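Local atomic coordinates of putative OMPA family lipoprotein (Burkholderia pseudomallei, PDB entry 4B5C), a protein that probably acts in the Tol-Pal system, which helps the outer membrane invaginate during cell division and keeps it intact. Residues L99-G102 / D103-E107. Sequence-based numbering, arbitrary orientation. Where two conformers were deposited one is given.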
loop_
_atom_site.group_PDB
_atom_site.type_symbol
_atom_site.label_atom_id
_atom_site.label_comp_id
_atom_site.label_asym_id
_atom_site.label_seq_id
_atom_site.Cartn_x
_atom_site.Cartn_y
_atom_site.Cartn_z
ATOM N N LEU A 99 -10.888 4.913 8.904
ATOM C CA LEU A 99 -10.270 5.168 10.201
ATOM C C LEU A 99 -10.183 6.660 10.514
ATOM O O LEU A 99 -9.727 7.049 11.589
ATOM C CB LEU A 99 -8.887 4.524 10.272
ATOM C CG LEU A 99 -8.881 2.996 10.344
ATOM C CD1 LEU A 99 -7.527 2.428 9.937
ATOM C CD2 LEU A 99 -9.278 2.521 11.735
ATOM N N GLY A 100 -10.613 7.492 9.571
ATOM C CA GLY A 100 -10.716 8.919 9.817
ATOM C C GLY A 100 -9.637 9.773 9.183
ATOM O O GLY A 100 -9.482 10.938 9.540
ATOM N N VAL A 101 -8.891 9.207 8.241
ATOM C CA VAL A 101 -7.847 9.964 7.556
ATOM C C VAL A 101 -8.437 10.869 6.478
ATOM O O VAL A 101 -9.242 10.433 5.658
ATOM C CB VAL A 101 -6.790 9.039 6.927
ATOM C CG1 VAL A 101 -5.718 9.865 6.229
ATOM C CG2 VAL A 101 -6.174 8.143 7.989
ATOM N N GLY A 102 -8.023 12.133 6.486
ATOM C CA GLY A 102 -8.541 13.117 5.552
ATOM C C GLY A 102 -8.287 12.772 4.098
ATOM O O GLY A 102 -7.254 12.194 3.757
ATOM N N ASP A 103 -9.232 13.135 3.237
ATOM C CA ASP A 103 -9.118 12.863 1.811
ATOM C C ASP A 103 -8.056 13.748 1.159
ATOM O O ASP A 103 -7.620 13.490 0.039
ATOM C CB ASP A 103 -10.472 13.066 1.119
ATOM C CG ASP A 103 -10.455 12.643 -0.339
ATOM O OD1 ASP A 103 -9.555 11.870 -0.730
ATOM O OD2 ASP A 103 -11.351 13.079 -1.089
ATOM N N ALA A 104 -7.640 14.786 1.874
ATOM C CA ALA A 104 -6.647 15.720 1.358
ATOM C C ALA A 104 -5.222 15.226 1.594
ATOM O O ALA A 104 -4.264 15.807 1.083
ATOM C CB ALA A 104 -6.840 17.099 1.981
ATOM N N GLN A 105 -5.089 14.148 2.361
ATOM C CA GLN A 105 -3.774 13.621 2.720
ATOM C C GLN A 105 -3.387 12.390 1.901
ATOM O O GLN A 105 -2.231 11.975 1.917
ATOM C CB GLN A 105 -3.718 13.271 4.212
ATOM C CG GLN A 105 -4.058 14.423 5.150
ATOM C CD GLN A 105 -3.952 14.031 6.612
ATOM O OE1 GLN A 105 -4.959 13.914 7.310
ATOM N NE2 GLN A 105 -2.727 13.826 7.083
ATOM N N MET A 106 -4.347 11.809 1.187
ATOM C CA MET A 106 -4.100 10.548 0.488
ATOM C C MET A 106 -4.392 10.594 -1.009
ATOM O O MET A 106 -5.354 11.221 -1.453
ATOM C CB MET A 106 -4.904 9.412 1.128
ATOM C CG MET A 106 -4.614 9.201 2.600
ATOM S SD MET A 106 -5.590 7.858 3.292
ATOM C CE MET A 106 -7.250 8.435 2.942
ATOM N N GLU A 107 -3.539 9.926 -1.777
ATOM C CA GLU A 107 -3.788 9.676 -3.191
ATOM C C GLU A 107 -3.400 8.242 -3.521
ATOM O O GLU A 107 -2.258 7.834 -3.307
ATOM C CB GLU A 107 -3.015 10.657 -4.075
ATOM C CG GLU A 107 -3.665 12.031 -4.179
ATOM C CD GLU A 107 -5.060 11.965 -4.783
ATOM O OE1 GLU A 107 -5.285 11.111 -5.668
ATOM O OE2 GLU A 107 -5.933 12.759 -4.367
#
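V101 meets M106 mainly through CG1. CG1 of V101 lies 3.6 Å from SD of M106, and the two side chains cross at about a right angle. With chi1 at -180°, CG1 of V101 points opposite the backbone N and onto the thioether. The M106 chain bends at its last torsion (chi3 -58°). Its CE then sits 3.8 Å from O of G102, so the methionine touches both V101 and the carbonyl O of G102.

That carbonyl opens a type I beta turn from G102 to Q105. N of Q105 donates to O of G102 at 3.2 Å, with an angle of 161° at the hydrogen. The Q105 side chain runs back past the same carbonyl, with CB 3.7 Å from O of G102. Its amide is fixed from outside the turn: NE2 donates to the carbonyls of L58 and R64.

Further out, V101 also packs on A55 of helix 48-60 and on L96 of helix 78-98. M106 rests on R93, L96 and S97 of that second helix and on I66 of the neighbouring strand. G100, with positive phi, closes helix 78-98 in a Schellman motif. The whole is a helix-to-strand connection of the OmpA-like domain: it leads from helix 78-98 into edge strand 106-112, which pairs in parallel with strand 66-71 to complete a beta-alpha-beta crossover.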